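Local structure of 4-hydroxythreonine-4-phosphate dehydrogenase (Legionella pneumophila subsp. pneumophila, 6XMY) at residues A[148-162]-A[275-289]. The protein probably catalyses the NAD(P)-dependent oxidation of 4-(phosphooxy)-L-threonine, a late step in the synthesis of pyridoxine 5'-phosphate, using a divalent metal ion. Residues are numbered along the deposited sequence; the frame is centred on the assembly and turned at random. Where two conformers were deposited one is given.
Sequences VETVVMMLACSQMKV and LKYAGFNEAVNITLG. With NAD (nicotinamide-adenine-dinucleotide), chain B; SO4 (sulfate ion), chain C.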
loop_
_atom_site.group_PDB
_atom_site.type_symbol
_atom_site.label_atom_id
_atom_site.label_comp_id
_atom_site.label_asym_id
_atom_site.label_seq_id
_atom_site.Cartn_x
_atom_site.Cartn_y
_atom_site.Cartn_z
ATOM N N VAL A 148 -12.515 8.907 6.301
ATOM C CA VAL A 148 -12.026 8.173 7.463
ATOM C C VAL A 148 -10.957 9.018 8.144
ATOM O O VAL A 148 -10.013 9.480 7.493
ATOM C CB VAL A 148 -11.462 6.803 7.046
ATOM C CG1 VAL A 148 -10.886 6.074 8.241
ATOM C CG2 VAL A 148 -12.549 5.965 6.383
ATOM N N GLU A 149 -11.098 9.217 9.457
ATOM C CA GLU A 149 -10.141 10.054 10.175
ATOM C C GLU A 149 -8.776 9.383 10.288
ATOM O O GLU A 149 -7.742 10.020 10.051
ATOM C CB GLU A 149 -10.673 10.416 11.560
ATOM C CG GLU A 149 -9.624 11.067 12.449
ATOM C CD GLU A 149 -10.202 11.620 13.730
ATOM O OE1 GLU A 149 -10.432 12.846 13.791
ATOM O OE2 GLU A 149 -10.438 10.831 14.671
ATOM N N THR A 150 -8.745 8.101 10.651
ATOM C CA THR A 150 -7.490 7.391 10.883
ATOM C C THR A 150 -7.420 6.171 9.979
ATOM O O THR A 150 -8.209 5.231 10.128
ATOM C CB THR A 150 -7.347 6.969 12.345
ATOM O OG1 THR A 150 -7.527 8.108 13.194
ATOM C CG2 THR A 150 -5.955 6.370 12.584
ATOM N N VAL A 151 -6.475 6.187 9.045
ATOM C CA VAL A 151 -6.070 4.993 8.328
ATOM C C VAL A 151 -4.617 4.725 8.692
ATOM O O VAL A 151 -3.911 5.589 9.218
ATOM C CB VAL A 151 -6.233 5.139 6.808
ATOM C CG1 VAL A 151 -7.678 5.451 6.453
ATOM C CG2 VAL A 151 -5.295 6.208 6.296
ATOM N N VAL A 152 -4.174 3.504 8.428
ATOM C CA VAL A 152 -2.832 3.088 8.808
ATOM C C VAL A 152 -2.170 2.433 7.607
ATOM O O VAL A 152 -2.740 1.522 6.992
ATOM C CB VAL A 152 -2.838 2.116 10.002
ATOM C CG1 VAL A 152 -1.401 1.684 10.322
ATOM C CG2 VAL A 152 -3.508 2.743 11.213
ATOM N N MET A 153 -0.974 2.895 7.277
ATOM C CA MET A 153 -0.137 2.239 6.283
ATOM C C MET A 153 0.666 1.147 6.975
ATOM O O MET A 153 1.406 1.416 7.932
ATOM C CB MET A 153 0.821 3.233 5.631
ATOM C CG MET A 153 1.890 2.559 4.774
ATOM S SD MET A 153 3.138 3.682 4.110
ATOM C CE MET A 153 2.097 4.844 3.226
ATOM N N MET A 154 0.521 -0.081 6.500
ATOM C CA MET A 154 1.259 -1.206 7.055
ATOM C C MET A 154 1.912 -1.956 5.911
ATOM O O MET A 154 1.233 -2.368 4.971
ATOM C CB MET A 154 0.358 -2.144 7.867
ATOM C CG MET A 154 1.129 -3.282 8.514
ATOM S SD MET A 154 0.089 -4.398 9.463
ATOM C CE MET A 154 -0.695 -5.342 8.164
ATOM N N LEU A 155 3.222 -2.106 5.966
ATOM C CA LEU A 155 3.907 -2.998 5.043
ATOM C C LEU A 155 4.043 -4.375 5.681
ATOM O O LEU A 155 4.280 -4.499 6.891
ATOM C CB LEU A 155 5.267 -2.432 4.614
ATOM C CG LEU A 155 5.197 -1.511 3.376
ATOM C CD1 LEU A 155 4.460 -0.203 3.676
ATOM C CD2 LEU A 155 6.581 -1.230 2.801
ATOM N N ALA A 156 3.871 -5.409 4.867
ATOM C CA ALA A 156 3.787 -6.767 5.380
ATOM C C ALA A 156 4.563 -7.711 4.482
ATOM O O ALA A 156 4.421 -7.673 3.257
ATOM C CB ALA A 156 2.324 -7.221 5.461
ATOM N N CYS A 157 5.378 -8.553 5.104
ATOM C CA CYS A 157 6.055 -9.653 4.437
ATOM C C CYS A 157 6.157 -10.791 5.446
ATOM O O CYS A 157 5.742 -10.653 6.598
ATOM C CB CYS A 157 7.427 -9.219 3.910
ATOM S SG CYS A 157 8.552 -8.592 5.199
ATOM N N SER A 158 6.712 -11.925 5.013
ATOM C CA SER A 158 6.812 -13.062 5.924
ATOM C C SER A 158 7.693 -12.751 7.133
ATOM O O SER A 158 7.482 -13.316 8.212
ATOM C CB SER A 158 7.317 -14.303 5.190
ATOM O OG SER A 158 8.687 -14.170 4.879
ATOM N N GLN A 159 8.670 -11.847 6.981
ATOM C CA GLN A 159 9.589 -11.559 8.079
ATOM C C GLN A 159 8.935 -10.691 9.146
ATOM O O GLN A 159 9.205 -10.860 10.344
ATOM C CB GLN A 159 10.849 -10.866 7.552
ATOM C CG GLN A 159 11.759 -11.731 6.691
ATOM C CD GLN A 159 11.380 -11.731 5.215
ATOM O OE1 GLN A 159 10.326 -11.219 4.827
ATOM N NE2 GLN A 159 12.245 -12.305 4.385
ATOM N N MET A 160 8.084 -9.754 8.737
ATOM C CA MET A 160 7.604 -8.762 9.689
ATOM C C MET A 160 6.467 -7.961 9.078
ATOM O O MET A 160 6.281 -7.921 7.857
ATOM C CB MET A 160 8.732 -7.809 10.106
ATOM C CG MET A 160 9.297 -7.004 8.940
ATOM S SD MET A 160 10.682 -5.944 9.384
ATOM C CE MET A 160 11.952 -7.175 9.733
ATOM N N LYS A 161 5.718 -7.313 9.953
ATOM C CA LYS A 161 4.760 -6.287 9.584
ATOM C C LYS A 161 5.206 -5.000 10.260
ATOM O O LYS A 161 5.577 -5.013 11.437
ATOM C CB LYS A 161 3.355 -6.661 10.074
ATOM C CG LYS A 161 2.760 -7.894 9.401
ATOM C CD LYS A 161 1.374 -8.170 9.949
ATOM C CE LYS A 161 0.689 -9.322 9.223
ATOM N NZ LYS A 161 1.441 -10.609 9.349
ATOM N N VAL A 162 5.188 -3.894 9.517
ATOM C CA VAL A 162 5.576 -2.588 10.046
ATOM C C VAL A 162 4.474 -1.595 9.713
ATOM O O VAL A 162 4.224 -1.312 8.535
ATOM C CB VAL A 162 6.924 -2.101 9.499
ATOM C CG1 VAL A 162 7.205 -0.696 10.015
ATOM C CG2 VAL A 162 8.041 -3.053 9.911
ATOM N N LEU A 275 12.352 -3.140 6.602
ATOM C CA LEU A 275 11.371 -4.036 6.000
ATOM C C LEU A 275 11.703 -4.306 4.538
ATOM O O LEU A 275 11.681 -5.458 4.089
ATOM C CB LEU A 275 9.952 -3.486 6.163
ATOM C CG LEU A 275 8.845 -4.416 5.639
ATOM C CD1 LEU A 275 7.618 -4.376 6.526
ATOM C CD2 LEU A 275 8.483 -4.100 4.179
ATOM N N LYS A 276 12.050 -3.257 3.784
ATOM C CA LYS A 276 12.360 -3.461 2.376
ATOM C C LYS A 276 13.685 -4.182 2.194
ATOM O O LYS A 276 13.837 -4.961 1.248
ATOM C CB LYS A 276 12.320 -2.136 1.617
ATOM C CG LYS A 276 10.909 -1.548 1.546
ATOM C CD LYS A 276 10.823 -0.364 0.602
ATOM C CE LYS A 276 9.471 0.295 0.679
ATOM N NZ LYS A 276 9.333 1.337 -0.385
ATOM N N TYR A 277 14.642 -3.961 3.098
ATOM C CA TYR A 277 15.882 -4.720 3.024
ATOM C C TYR A 277 15.604 -6.209 3.176
ATOM O O TYR A 277 16.172 -7.040 2.454
ATOM C CB TYR A 277 16.841 -4.232 4.109
ATOM C CG TYR A 277 18.205 -4.868 4.042
ATOM C CD1 TYR A 277 19.174 -4.389 3.162
ATOM C CD2 TYR A 277 18.528 -5.954 4.848
ATOM C CE1 TYR A 277 20.428 -4.966 3.096
ATOM C CE2 TYR A 277 19.781 -6.529 4.796
ATOM C CZ TYR A 277 20.725 -6.039 3.912
ATOM O OH TYR A 277 21.978 -6.611 3.850
ATOM N N ALA A 278 14.705 -6.563 4.095
ATOM C CA ALA A 278 14.379 -7.964 4.336
ATOM C C ALA A 278 13.488 -8.556 3.245
ATOM O O ALA A 278 13.645 -9.732 2.897
ATOM C CB ALA A 278 13.697 -8.114 5.694
ATOM N N GLY A 279 12.546 -7.782 2.702
ATOM C CA GLY A 279 11.522 -8.387 1.864
ATOM C C GLY A 279 11.010 -7.593 0.681
ATOM O O GLY A 279 9.856 -7.768 0.288
ATOM N N PHE A 280 11.866 -6.769 0.073
ATOM C CA PHE A 280 11.455 -5.861 -1.001
ATOM C C PHE A 280 10.591 -6.536 -2.063
ATOM O O PHE A 280 9.571 -5.983 -2.486
ATOM C CB PHE A 280 12.708 -5.264 -1.647
ATOM C CG PHE A 280 12.434 -4.169 -2.643
ATOM C CD1 PHE A 280 12.943 -4.247 -3.926
ATOM C CD2 PHE A 280 11.706 -3.051 -2.284
ATOM C CE1 PHE A 280 12.713 -3.236 -4.840
ATOM C CE2 PHE A 280 11.475 -2.036 -3.188
ATOM C CZ PHE A 280 11.976 -2.130 -4.469
ATOM N N ASN A 281 10.986 -7.723 -2.528
ATOM C CA ASN A 281 10.287 -8.352 -3.650
ATOM C C ASN A 281 9.109 -9.219 -3.232
ATOM O O ASN A 281 8.504 -9.877 -4.086
ATOM C CB ASN A 281 11.264 -9.121 -4.537
ATOM C CG ASN A 281 12.285 -8.213 -5.177
ATOM O OD1 ASN A 281 11.932 -7.226 -5.827
ATOM N ND2 ASN A 281 13.554 -8.524 -4.979
ATOM N N GLU A 282 8.755 -9.231 -1.952
ATOM C CA GLU A 282 7.579 -9.960 -1.499
ATOM C C GLU A 282 6.618 -9.106 -0.693
ATOM O O GLU A 282 5.486 -9.543 -0.456
ATOM C CB GLU A 282 7.983 -11.168 -0.639
ATOM C CG GLU A 282 8.422 -10.773 0.766
ATOM C CD GLU A 282 8.435 -11.936 1.741
ATOM O OE1 GLU A 282 9.538 -12.432 2.056
ATOM O OE2 GLU A 282 7.344 -12.349 2.195
ATOM N N ALA A 283 7.022 -7.911 -0.276
ATOM C CA ALA A 283 6.253 -7.132 0.678
ATOM C C ALA A 283 5.098 -6.401 0.006
ATOM O O ALA A 283 5.154 -6.043 -1.177
ATOM C CB ALA A 283 7.150 -6.127 1.399
ATOM N N VAL A 284 4.051 -6.172 0.796
ATOM C CA VAL A 284 2.818 -5.541 0.357
ATOM C C VAL A 284 2.538 -4.370 1.281
ATOM O O VAL A 284 2.679 -4.486 2.501
ATOM C CB VAL A 284 1.650 -6.542 0.435
ATOM C CG1 VAL A 284 0.322 -5.873 0.056
ATOM C CG2 VAL A 284 1.931 -7.750 -0.454
ATOM N N ASN A 285 2.146 -3.244 0.696
ATOM C CA ASN A 285 1.641 -2.102 1.441
ATOM C C ASN A 285 0.131 -2.257 1.487
ATOM O O ASN A 285 -0.523 -2.297 0.441
ATOM C CB ASN A 285 2.074 -0.810 0.736
ATOM C CG ASN A 285 1.298 0.426 1.178
ATOM O OD1 ASN A 285 0.583 0.428 2.188
ATOM N ND2 ASN A 285 1.441 1.498 0.400
ATOM N N ILE A 286 -0.414 -2.423 2.683
ATOM C CA ILE A 286 -1.852 -2.557 2.860
ATOM C C ILE A 286 -2.348 -1.392 3.702
ATOM O O ILE A 286 -1.734 -1.050 4.722
ATOM C CB ILE A 286 -2.240 -3.916 3.464
ATOM C CG1 ILE A 286 -3.753 -3.988 3.632
ATOM C CG2 ILE A 286 -1.549 -4.161 4.778
ATOM C CD1 ILE A 286 -4.205 -5.326 3.944
ATOM N N THR A 287 -3.451 -0.776 3.269
ATOM C CA THR A 287 -4.051 0.321 4.011
ATOM C C THR A 287 -5.123 -0.242 4.937
ATOM O O THR A 287 -6.050 -0.925 4.482
ATOM C CB THR A 287 -4.666 1.353 3.070
ATOM O OG1 THR A 287 -3.662 1.849 2.179
ATOM C CG2 THR A 287 -5.253 2.503 3.872
ATOM N N LEU A 288 -4.997 0.043 6.230
ATOM C CA LEU A 288 -5.959 -0.407 7.225
ATOM C C LEU A 288 -6.910 0.726 7.576
ATOM O O LEU A 288 -6.488 1.876 7.736
ATOM C CB LEU A 288 -5.228 -0.838 8.496
ATOM C CG LEU A 288 -4.032 -1.754 8.274
ATOM C CD1 LEU A 288 -3.379 -2.062 9.614
ATOM C CD2 LEU A 288 -4.422 -3.032 7.527
ATOM N N GLY A 289 -8.197 0.393 7.720
ATOM C CA GLY A 289 -9.186 1.343 8.195
ATOM C C GLY A 289 -10.149 1.879 7.154
ATOM O O GLY A 289 -11.020 2.685 7.508
HETATM P PA NAD B . 11.346 3.398 -6.564
HETATM O O1A NAD B . 10.809 3.949 -7.870
HETATM O O2A NAD B . 11.006 2.084 -5.893
HETATM O O5B NAD B . 13.006 3.257 -7.000
HETATM C C5B NAD B . 13.781 2.763 -5.933
HETATM C C4B NAD B . 14.777 1.712 -6.454
HETATM O O4B NAD B . 14.087 0.444 -6.562
HETATM C C3B NAD B . 15.253 2.116 -7.878
HETATM O O3B NAD B . 16.611 1.719 -7.947
HETATM C C2B NAD B . 14.309 1.278 -8.791
HETATM O O2B NAD B . 14.895 0.931 -10.012
HETATM C C1B NAD B . 14.145 -0.008 -7.921
HETATM N N9A NAD B . 12.860 -0.671 -8.118
HETATM C C8A NAD B . 11.564 -0.238 -7.784
HETATM N N7A NAD B . 10.638 -1.128 -8.095
HETATM C C5A NAD B . 11.334 -2.199 -8.638
HETATM C C6A NAD B . 10.920 -3.442 -9.159
HETATM N N6A NAD B . 9.602 -3.774 -9.159
HETATM N N1A NAD B . 11.843 -4.324 -9.646
HETATM C C2A NAD B . 13.155 -3.940 -9.608
HETATM N N3A NAD B . 13.699 -2.796 -9.151
HETATM C C4A NAD B . 12.738 -1.937 -8.665
HETATM O O3 NAD B . 11.075 4.595 -5.505
HETATM P PN NAD B . 11.724 6.039 -5.436
HETATM O O1N NAD B . 11.903 6.501 -4.011
HETATM O O2N NAD B . 12.669 6.232 -6.575
HETATM O O5D NAD B . 10.377 7.099 -5.896
HETATM C C5D NAD B . 9.976 7.005 -7.223
HETATM C C4D NAD B . 8.527 7.492 -7.288
HETATM O O4D NAD B . 7.680 6.408 -6.828
HETATM C C3D NAD B . 8.301 8.681 -6.291
HETATM O O3D NAD B . 7.373 9.526 -6.907
HETATM C C2D NAD B . 7.681 7.985 -5.058
HETATM O O2D NAD B . 6.797 8.779 -4.317
HETATM C C1D NAD B . 6.822 6.943 -5.828
HETATM N N1N NAD B . 6.423 5.790 -4.950
HETATM C C2N NAD B . 5.124 5.376 -5.073
HETATM C C3N NAD B . 4.652 4.307 -4.306
HETATM C C7N NAD B . 3.235 3.935 -4.530
HETATM O O7N NAD B . 2.554 4.510 -5.382
HETATM N N7N NAD B . 2.738 2.902 -3.762
HETATM C C4N NAD B . 5.514 3.655 -3.405
HETATM C C5N NAD B . 6.846 4.099 -3.313
HETATM C C6N NAD B . 7.295 5.184 -4.091
HETATM S S SO4 C . 0.909 5.269 -0.634
HETATM O O1 SO4 C . 0.219 3.983 -0.557
HETATM O O2 SO4 C . 0.743 5.819 -1.975
HETATM O O3 SO4 C . 0.281 6.183 0.319
HETATM O O4 SO4 C . 2.349 5.156 -0.350
#
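Glu282 accepts the backbone N-H of Ser158, in the turn after strand 152-156, from above its carboxylate plane. The bond from Ser158 N to Glu282 OE2 is 2.9 Å long and nearly straight at N-H (167°). Glu282 CG lies between its backbone N and carbonyl carbon (chi1 76°), and the extended chain beyond it runs past Cys157 CB to the turn. Gln159 crosses there too, its amide turned 60° from the carboxylate. Glu282 was deposited in two conformers, and this geometry holds for the one given.

Leu275 packs against one side of the hairpin of strands 152-156 and 161-164. Its CD1 and CD2 straddle Leu155 CB, each at 3.6 Å, and CD1 also meets Val162 CG2 and Met160 CG. The Met160 and Leu275 side chains run alongside each other in opposite senses, with Met160 SD 3.9 Å from Leu275 CA. Helix 268-279 is thereby packed on the hairpin.

In this PdxA-family protein, strands 152-156 and 284-288 are antiparallel neighbours, flanked by strands 161-164 and 294-297 respectively. Val152, Met154 and Ala156 each exchange two backbone hydrogen bonds with Leu288, Ile286 and Val284 in turn. These residues point to one face, where Met154 and Ile286 lie side by side and Met154 CE touches Ile286 CG2 at 3.7 Å. Helix 180-197 packs on Val152, Met154 and Leu288.

Met153, Leu155, Asn285 and Thr287 point to the other face, towards the predicted substrate site. With CG anti to its backbone N (chi1 164°), Asn285 sends ND2 to sulfate O1, 2.9 Å away. Its OD1 is 3.6 Å from Met153 CG, the two side chains crossing at about a right angle. The sulfate, probably from the crystallisation liquor, is also hydrogen-bonded to His138, Thr139 and Arg294, like Asn285 predicted substrate-binding residues. Arg294 is also hydrogen-bonded to Thr287 OG1.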